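Local structure of probable ribosomal RNA small subunit methyltransferase (Thermus thermophilus, 3DMH) at residues Leu185-Phe189 and Phe200-Pro204; Val206-Val212 and Gly243-Leu247. The protein transfers a methyl group from S-adenosylmethionine to the N2 atom of a guanosine in 16S ribosomal RNA of the small subunit. One frame throughout, in Å; residues are numbered along the deposited sequence.

Contact 1 (Leu185-Phe189 and Phe200-Pro204); sequences LWRAF and FHHLP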
ATOM      1  N   LEU A 185     -17.551   1.894  -4.537  1.00 29.33           N
ATOM      2  CA  LEU A 185     -16.124   1.909  -4.217  1.00 28.49           C
ATOM      3  C   LEU A 185     -15.271   2.730  -5.167  1.00 27.82           C
ATOM      4  O   LEU A 185     -14.238   3.273  -4.775  1.00 28.78           O
ATOM      5  CB  LEU A 185     -15.598   0.482  -4.182  1.00 27.94           C
ATOM      6  CG  LEU A 185     -16.216  -0.431  -3.129  1.00 28.80           C
ATOM      7  CD1 LEU A 185     -15.978  -1.881  -3.508  1.00 29.59           C
ATOM      8  CD2 LEU A 185     -15.667  -0.112  -1.744  1.00 28.63           C
ATOM      9  N   TRP A 186     -15.686   2.800  -6.421  1.00 26.97           N
ATOM     10  CA  TRP A 186     -14.886   3.473  -7.417  1.00 25.87           C
ATOM     11  C   TRP A 186     -15.189   4.952  -7.502  1.00 26.21           C
ATOM     12  O   TRP A 186     -16.357   5.363  -7.478  1.00 26.46           O
ATOM     13  CB  TRP A 186     -15.082   2.828  -8.772  1.00 25.56           C
ATOM     14  CG  TRP A 186     -14.361   1.532  -8.941  1.00 25.01           C
ATOM     15  CD1 TRP A 186     -14.877   0.282  -8.780  1.00 24.93           C
ATOM     16  CD2 TRP A 186     -12.985   1.356  -9.321  1.00 23.67           C
ATOM     17  NE1 TRP A 186     -13.910  -0.669  -9.032  1.00 24.93           N
ATOM     18  CE2 TRP A 186     -12.743  -0.034  -9.369  1.00 24.00           C
ATOM     19  CE3 TRP A 186     -11.937   2.242  -9.626  1.00 23.51           C
ATOM     20  CZ2 TRP A 186     -11.497  -0.566  -9.713  1.00 24.94           C
ATOM     21  CZ3 TRP A 186     -10.694   1.712  -9.962  1.00 23.76           C
ATOM     22  CH2 TRP A 186     -10.487   0.323 -10.003  1.00 24.90           C
ATOM     23  N   ARG A 187     -14.128   5.741  -7.598  1.00 24.32           N
ATOM     24  CA  ARG A 187     -14.225   7.164  -7.880  1.00 23.81           C
ATOM     25  C   ARG A 187     -13.414   7.489  -9.125  1.00 23.10           C
ATOM     26  O   ARG A 187     -12.465   6.786  -9.467  1.00 22.18           O
ATOM     27  CB  ARG A 187     -13.740   8.002  -6.686  1.00 24.24           C
ATOM     28  CG  ARG A 187     -14.557   7.825  -5.388  1.00 26.67           C
ATOM     29  CD  ARG A 187     -16.038   8.153  -5.556  1.00 31.17           C
ATOM     30  NE  ARG A 187     -16.793   7.920  -4.322  1.00 33.76           N
ATOM     31  CZ  ARG A 187     -17.560   6.858  -4.080  1.00 35.32           C
ATOM     32  NH1 ARG A 187     -17.715   5.904  -4.991  1.00 35.98           N
ATOM     33  NH2 ARG A 187     -18.198   6.758  -2.919  1.00 36.92           N
ATOM     34  N   ALA A 188     -13.801   8.555  -9.816  1.00 22.38           N
ATOM     35  CA  ALA A 188     -13.051   9.030 -10.971  1.00 21.95           C
ATOM     36  C   ALA A 188     -12.948  10.542 -10.888  1.00 21.57           C
ATOM     37  O   ALA A 188     -13.826  11.201 -10.321  1.00 22.81           O
ATOM     38  CB  ALA A 188     -13.743   8.620 -12.266  1.00 22.49           C
ATOM     39  N   PHE A 189     -11.876  11.085 -11.454  1.00 21.11           N
ATOM     40  CA  PHE A 189     -11.745  12.531 -11.598  1.00 20.54           C
ATOM     41  C   PHE A 189     -10.882  12.835 -12.821  1.00 20.39           C
ATOM     42  O   PHE A 189     -10.065  12.023 -13.228  1.00 19.67           O
ATOM     43  CB  PHE A 189     -11.161  13.157 -10.327  1.00 20.51           C
ATOM     44  CG  PHE A 189      -9.699  12.853 -10.118  1.00 19.55           C
ATOM     45  CD1 PHE A 189      -8.734  13.725 -10.618  1.00 20.91           C
ATOM     46  CD2 PHE A 189      -9.286  11.700  -9.444  1.00 21.22           C
ATOM     47  CE1 PHE A 189      -7.382  13.471 -10.448  1.00 20.72           C
ATOM     48  CE2 PHE A 189      -7.937  11.443  -9.255  1.00 22.23           C
ATOM     49  CZ  PHE A 189      -6.978  12.316  -9.760  1.00 21.88           C
ATOM     50  N   PHE A 200      -8.567   9.824 -14.212  1.00 18.98           N
ATOM     51  CA  PHE A 200      -8.078   8.816 -13.276  1.00 19.12           C
ATOM     52  C   PHE A 200      -9.219   8.106 -12.562  1.00 19.02           C
ATOM     53  O   PHE A 200     -10.281   8.682 -12.308  1.00 19.96           O
ATOM     54  CB  PHE A 200      -7.098   9.430 -12.284  1.00 19.60           C
ATOM     55  CG  PHE A 200      -5.872  10.004 -12.929  1.00 18.61           C
ATOM     56  CD1 PHE A 200      -4.798   9.188 -13.270  1.00 19.46           C
ATOM     57  CD2 PHE A 200      -5.799  11.360 -13.227  1.00 19.29           C
ATOM     58  CE1 PHE A 200      -3.661   9.717 -13.875  1.00 19.43           C
ATOM     59  CE2 PHE A 200      -4.674  11.904 -13.841  1.00 19.61           C
ATOM     60  CZ  PHE A 200      -3.592  11.080 -14.161  1.00 20.63           C
ATOM     61  N   HIS A 201      -8.983   6.836 -12.239  1.00 18.80           N
ATOM     62  CA  HIS A 201      -9.977   5.984 -11.602  1.00 18.29           C
ATOM     63  C   HIS A 201      -9.286   5.321 -10.449  1.00 18.58           C
ATOM     64  O   HIS A 201      -8.162   4.846 -10.589  1.00 18.51           O
ATOM     65  CB  HIS A 201     -10.453   4.904 -12.558  1.00 18.93           C
ATOM     66  CG  HIS A 201     -11.371   5.415 -13.619  1.00 19.07           C
ATOM     67  ND1 HIS A 201     -10.929   6.110 -14.729  1.00 22.47           N
ATOM     68  CD2 HIS A 201     -12.719   5.366 -13.720  1.00 19.27           C
ATOM     69  CE1 HIS A 201     -11.968   6.444 -15.477  1.00 21.60           C
ATOM     70  NE2 HIS A 201     -13.064   6.007 -14.886  1.00 23.39           N
ATOM     71  N   HIS A 202      -9.948   5.303  -9.307  1.00 18.45           N
ATOM     72  CA  HIS A 202      -9.350   4.640  -8.154  1.00 18.27           C
ATOM     73  C   HIS A 202     -10.334   4.132  -7.125  1.00 18.43           C
ATOM     74  O   HIS A 202     -11.467   4.626  -6.988  1.00 18.00           O
ATOM     75  CB  HIS A 202      -8.287   5.535  -7.505  1.00 19.44           C
ATOM     76  CG  HIS A 202      -8.826   6.818  -6.967  1.00 22.51           C
ATOM     77  ND1 HIS A 202      -9.569   6.879  -5.806  1.00 25.60           N
ATOM     78  CD2 HIS A 202      -8.737   8.087  -7.429  1.00 25.60           C
ATOM     79  CE1 HIS A 202      -9.911   8.133  -5.576  1.00 26.00           C
ATOM     80  NE2 HIS A 202      -9.423   8.885  -6.546  1.00 27.38           N
ATOM     81  N   LEU A 203      -9.870   3.104  -6.414  1.00 17.78           N
ATOM     82  CA  LEU A 203     -10.561   2.541  -5.271  1.00 18.15           C
ATOM     83  C   LEU A 203     -10.194   3.324  -4.007  1.00 18.54           C
ATOM     84  O   LEU A 203      -9.330   4.226  -4.054  1.00 19.01           O
ATOM     85  CB  LEU A 203     -10.181   1.059  -5.123  1.00 17.57           C
ATOM     86  CG  LEU A 203     -10.696   0.130  -6.224  1.00 18.65           C
ATOM     87  CD1 LEU A 203      -9.903  -1.182  -6.180  1.00 19.49           C
ATOM     88  CD2 LEU A 203     -12.169  -0.163  -6.040  1.00 17.51           C
ATOM     89  N   PRO A 204     -10.858   3.011  -2.872  1.00 19.17           N
ATOM     90  CA  PRO A 204     -10.513   3.728  -1.650  1.00 18.65           C
ATOM     91  C   PRO A 204      -9.095   3.440  -1.162  1.00 19.27           C
ATOM     92  O   PRO A 204      -8.547   2.356  -1.420  1.00 19.75           O
ATOM     93  CB  PRO A 204     -11.512   3.184  -0.616  1.00 19.23           C
ATOM     94  CG  PRO A 204     -12.631   2.589  -1.395  1.00 19.38           C
ATOM     95  CD  PRO A 204     -11.983   2.073  -2.664  1.00 19.03           C
TER
HETATM   96  O   HOH W   1     -12.439   5.457  -4.367  1.00 37.35           O
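Leu203 packs against the indole of Trp186: its CD2 lies over one face, 3.5 Å from the centroid of the five-membered ring and 17° off the ring normal, a CH-pi contact. Leu185 extends this tight end, its CB meeting Leu203 CD2 and its CD2 approaching Pro204 CG, while one water donates to both Leu185 O and His202 O. The backbones form the open end of an antiparallel beta hairpin, strands 187-193 and 196-202, with Arg187-His202 and Phe189-Phe200 as hydrogen-bonded pairs; the Arg187 N to His202 O bond is 2.9 Å and nearly straight (173°). On the face carrying these pairs, Phe200 CB sits over the Phe189 ring, and His202 CD2 meets that ring at its edge, 3.9 Å from Phe189 CE2. With CG between backbone N and carbonyl carbon (chi1 62°), the His202 imidazole is placed to give ND1 to Leu203 O and to pair NE2 with Gly210 N. On this same face, exposed Arg187 bends its chain away from the partner strand, and NH1 donates to Trp186 O. The other face is looser: the CB of exposed Ala188 lies over the His201 ring, 3.9 Å from its centroid.

Contact 2 (Val206-Val212 and Gly243-Leu247); sequences VFSAGKV and GYGAL. With SAM (S-adenosylmethionine), chain D.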
ATOM      1  N   VAL A 206      -6.138   4.877  -1.764  1.00 20.01           N
ATOM      2  CA  VAL A 206      -4.970   5.213  -2.586  1.00 19.57           C
ATOM      3  C   VAL A 206      -4.360   6.540  -2.153  1.00 19.47           C
ATOM      4  O   VAL A 206      -5.050   7.399  -1.546  1.00 20.10           O
ATOM      5  CB  VAL A 206      -5.323   5.272  -4.101  1.00 19.81           C
ATOM      6  CG1 VAL A 206      -5.900   3.946  -4.557  1.00 19.90           C
ATOM      7  CG2 VAL A 206      -6.292   6.432  -4.379  1.00 18.89           C
ATOM      8  N   PHE A 207      -3.072   6.705  -2.455  1.00 19.92           N
ATOM      9  CA  PHE A 207      -2.438   8.004  -2.218  1.00 19.48           C
ATOM     10  C   PHE A 207      -3.074   9.055  -3.126  1.00 19.15           C
ATOM     11  O   PHE A 207      -3.267   8.822  -4.330  1.00 19.07           O
ATOM     12  CB  PHE A 207      -0.942   7.926  -2.513  1.00 19.89           C
ATOM     13  CG  PHE A 207      -0.249   9.256  -2.433  1.00 21.08           C
ATOM     14  CD1 PHE A 207       0.031   9.816  -1.199  1.00 20.47           C
ATOM     15  CD2 PHE A 207       0.125   9.944  -3.595  1.00 22.00           C
ATOM     16  CE1 PHE A 207       0.674  11.058  -1.107  1.00 23.57           C
ATOM     17  CE2 PHE A 207       0.774  11.180  -3.521  1.00 22.59           C
ATOM     18  CZ  PHE A 207       1.044  11.729  -2.264  1.00 21.40           C
ATOM     19  N   SER A 208      -3.357  10.218  -2.550  1.00 19.19           N
ATOM     20  CA  SER A 208      -3.854  11.370  -3.311  1.00 19.30           C
ATOM     21  C   SER A 208      -5.143  11.091  -4.082  1.00 19.23           C
ATOM     22  O   SER A 208      -5.276  11.430  -5.257  1.00 19.57           O
ATOM     23  CB  SER A 208      -2.775  11.970  -4.219  1.00 19.22           C
ATOM     24  OG  SER A 208      -3.176  13.277  -4.638  1.00 20.35           O
ATOM     25  N   ALA A 209      -6.115  10.512  -3.381  1.00 19.98           N
ATOM     26  CA  ALA A 209      -7.444  10.305  -3.935  1.00 19.97           C
ATOM     27  C   ALA A 209      -8.036  11.623  -4.427  1.00 20.06           C
ATOM     28  O   ALA A 209      -7.910  12.649  -3.756  1.00 20.19           O
ATOM     29  CB  ALA A 209      -8.354   9.716  -2.866  1.00 20.12           C
ATOM     30  N   GLY A 210      -8.686  11.592  -5.585  1.00 20.30           N
ATOM     31  CA  GLY A 210      -9.526  12.729  -6.013  1.00 19.97           C
ATOM     32  C   GLY A 210      -8.826  13.875  -6.726  1.00 20.88           C
ATOM     33  O   GLY A 210      -9.493  14.740  -7.299  1.00 20.69           O
ATOM     34  N   LYS A 211      -7.490  13.889  -6.707  1.00 20.98           N
ATOM     35  CA  LYS A 211      -6.712  14.949  -7.373  1.00 22.34           C
ATOM     36  C   LYS A 211      -5.264  14.533  -7.547  1.00 22.35           C
ATOM     37  O   LYS A 211      -4.740  13.762  -6.753  1.00 22.59           O
ATOM     38  CB  LYS A 211      -6.759  16.272  -6.604  1.00 22.77           C
ATOM     39  CG  LYS A 211      -6.112  16.231  -5.229  1.00 24.76           C
ATOM     40  CD  LYS A 211      -6.536  17.461  -4.419  1.00 28.43           C
ATOM     41  CE  LYS A 211      -5.674  17.641  -3.174  1.00 30.51           C
ATOM     42  NZ  LYS A 211      -5.826  16.502  -2.234  1.00 33.24           N
ATOM     43  N   VAL A 212      -4.616  15.071  -8.578  1.00 22.85           N
ATOM     44  CA  VAL A 212      -3.206  14.793  -8.813  1.00 22.61           C
ATOM     45  C   VAL A 212      -2.345  15.524  -7.777  1.00 21.83           C
ATOM     46  O   VAL A 212      -2.500  16.742  -7.571  1.00 22.12           O
ATOM     47  CB  VAL A 212      -2.801  15.171 -10.259  1.00 23.65           C
ATOM     48  CG1 VAL A 212      -1.326  14.924 -10.482  1.00 22.47           C
ATOM     49  CG2 VAL A 212      -3.603  14.346 -11.262  1.00 24.46           C
ATOM     50  N   GLY A 243       1.078   3.997  -7.825  1.00 18.30           N
ATOM     51  CA  GLY A 243      -0.245   4.463  -7.403  1.00 18.97           C
ATOM     52  C   GLY A 243      -1.314   4.257  -8.464  1.00 18.86           C
ATOM     53  O   GLY A 243      -1.237   3.277  -9.215  1.00 19.10           O
ATOM     54  N   TYR A 244      -2.306   5.155  -8.537  1.00 18.88           N
ATOM     55  CA  TYR A 244      -3.325   5.050  -9.613  1.00 19.36           C
ATOM     56  C   TYR A 244      -2.847   5.613 -10.971  1.00 19.75           C
ATOM     57  O   TYR A 244      -3.603   5.650 -11.941  1.00 19.28           O
ATOM     58  CB  TYR A 244      -4.659   5.683  -9.202  1.00 19.38           C
ATOM     59  CG  TYR A 244      -4.551   7.138  -8.880  1.00 19.99           C
ATOM     60  CD1 TYR A 244      -4.368   8.096  -9.885  1.00 20.33           C
ATOM     61  CD2 TYR A 244      -4.646   7.566  -7.561  1.00 19.85           C
ATOM     62  CE1 TYR A 244      -4.281   9.451  -9.567  1.00 20.77           C
ATOM     63  CE2 TYR A 244      -4.573   8.915  -7.237  1.00 18.43           C
ATOM     64  CZ  TYR A 244      -4.370   9.837  -8.234  1.00 20.98           C
ATOM     65  OH  TYR A 244      -4.273  11.155  -7.892  1.00 21.53           O
ATOM     66  N   GLY A 245      -1.587   6.046 -11.030  1.00 19.42           N
ATOM     67  CA  GLY A 245      -0.980   6.403 -12.301  1.00 20.44           C
ATOM     68  C   GLY A 245      -0.746   7.857 -12.652  1.00 19.65           C
ATOM     69  O   GLY A 245      -0.625   8.175 -13.833  1.00 20.62           O
ATOM     70  N   ALA A 246      -0.610   8.725 -11.644  1.00 19.84           N
ATOM     71  CA  ALA A 246      -0.358  10.154 -11.928  1.00 20.35           C
ATOM     72  C   ALA A 246       0.877  10.376 -12.806  1.00 20.60           C
ATOM     73  O   ALA A 246       0.871  11.248 -13.671  1.00 20.07           O
ATOM     74  CB  ALA A 246      -0.259  10.967 -10.642  1.00 21.36           C
ATOM     75  N   LEU A 247       1.931   9.582 -12.596  1.00 20.24           N
ATOM     76  CA  LEU A 247       3.121   9.628 -13.478  1.00 19.79           C
ATOM     77  C   LEU A 247       3.001   8.655 -14.651  1.00 19.82           C
ATOM     78  O   LEU A 247       3.421   8.950 -15.773  1.00 20.47           O
ATOM     79  CB  LEU A 247       4.408   9.327 -12.699  1.00 20.00           C
ATOM     80  CG  LEU A 247       4.669  10.183 -11.457  1.00 20.02           C
ATOM     81  CD1 LEU A 247       5.955   9.766 -10.752  1.00 20.30           C
ATOM     82  CD2 LEU A 247       4.723  11.679 -11.796  1.00 20.66           C
TER
HETATM   83  N   SAM D 384       3.221   7.634  -8.191  1.00 16.82           N
HETATM   84  CA  SAM D 384       1.902   7.979  -7.556  1.00 17.87           C
HETATM   85  C   SAM D 384       1.677   9.471  -7.669  1.00 18.59           C
HETATM   86  O   SAM D 384       2.659  10.146  -8.007  1.00 19.76           O
HETATM   87  OXT SAM D 384       0.565   9.950  -7.392  1.00 19.44           O
HETATM   88  CB  SAM D 384       1.878   7.593  -6.075  1.00 17.79           C
HETATM   89  CG  SAM D 384       2.943   8.256  -5.197  1.00 17.65           C
HETATM   90  SD  SAM D 384       2.730   7.812  -3.443  1.00 19.20           S
HETATM   91  CE  SAM D 384       3.592   9.179  -2.615  1.00 19.57           C
HETATM   92  C5' SAM D 384       3.901   6.457  -3.135  1.00 17.16           C
HETATM   93  C4' SAM D 384       3.393   5.124  -3.661  1.00 15.33           C
HETATM   94  O4' SAM D 384       4.367   4.169  -3.247  1.00 13.93           O
HETATM   95  C3' SAM D 384       2.031   4.683  -3.108  1.00 14.02           C
HETATM   96  O3' SAM D 384       1.112   4.385  -4.151  1.00 13.83           O
HETATM   97  C2' SAM D 384       2.379   3.459  -2.255  1.00 13.48           C
HETATM   98  O2' SAM D 384       1.359   2.486  -2.146  1.00 14.54           O
HETATM   99  C1' SAM D 384       3.631   2.989  -2.992  1.00 13.93           C
HETATM  100  N9  SAM D 384       4.412   2.067  -2.190  1.00 11.94           N
HETATM  101  C8  SAM D 384       4.564   2.018  -0.807  1.00 13.52           C
HETATM  102  N7  SAM D 384       5.411   1.009  -0.489  1.00 12.59           N
HETATM  103  C5  SAM D 384       5.786   0.399  -1.668  1.00 11.05           C
HETATM  104  C6  SAM D 384       6.594  -0.704  -1.968  1.00 11.86           C
HETATM  105  N6  SAM D 384       7.178  -1.424  -1.000  1.00 12.42           N
HETATM  106  N1  SAM D 384       6.756  -1.041  -3.292  1.00 12.34           N
HETATM  107  C2  SAM D 384       6.139  -0.336  -4.301  1.00 12.71           C
HETATM  108  N3  SAM D 384       5.286   0.728  -4.029  1.00 12.22           N
HETATM  109  C4  SAM D 384       5.146   1.072  -2.729  1.00 11.34           C
HETATM  110  O   HOH W   2      -1.952   6.798  -6.023  1.00 18.28           O
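The Tyr244 ring presents its edge to 206-212: Val206 CG2 lies there, 3.8 Å from Tyr244 CD2, and the carbonyl oxygens of Ser208 and Lys211 meet its phenolic end. Phe207 O comes obliquely, neither over a face nor at the edge, to 3.2 Å from Tyr244 CE2. The Phe207 ring, by contrast, faces the S-adenosylmethionine: the methyl carbon CE stands 3.4 Å above the Phe207 ring plane over its centre, and SD comes within 3.4 Å of Phe207 CD2, while the ligand's OXT lies near the ring plane, off the edge. Tyr244 OH is 2.8 Å from Ser208 O and 2.9 Å from Lys211 O; its single proton can serve either, so the bond to Ser208 O is not settled. Ser208 OG also donates to Lys211 O (2.7 Å), tying the ends of the type II turn 208-211. A water bridges the backbones, donating to Phe207 O and accepting from Tyr244 N.

Phe207 reaches the ligand because its CG is anti to the backbone N (chi1 174°). An alanine here would remove the ring and would probably leave the sulfonium methyl without the flat surface it rests on.

On the other segment, Ala246 CB approaches the ligand's OXT at 3.5 Å and also meets Val212 CG1. Gly243 takes a positive phi (58°), and a beta carbon there would clash with the ligand's CB; its N bonds to Glu262, which also binds the ligand. This glycine-rich loop after strand 236-240 is the cofactor-binding loop of the Rossmann-like class I methyltransferase fold, here faced by the loop 206-212 that brings Phe207 to the methyl donor.

Contacts 1 and 2 touch, their centres 9 Å apart, and the chain runs from the hairpin straight into loop 206-212. The principal polar tie is His202 NE2 to Gly210 N at 3.0 Å, a probable hydrogen bond that holds the 208-211 turn against the hairpin. Packing adds Phe189 CG on Gly210 O (3.4 Å) and Phe200 CE1 on Gly245 O (3.4 Å), so the hairpin touches both segments of contact 2; the rings of His202 and Phe200 also meet that of Tyr244. Contact 1 itself stays back from the ligands: the Phe189 side chain is about 14 Å from the bound guanosine, against about 4 Å for that of Phe207, and the Phe200 side chain is about 8 Å from S-adenosylmethionine, which Phe207 touches directly.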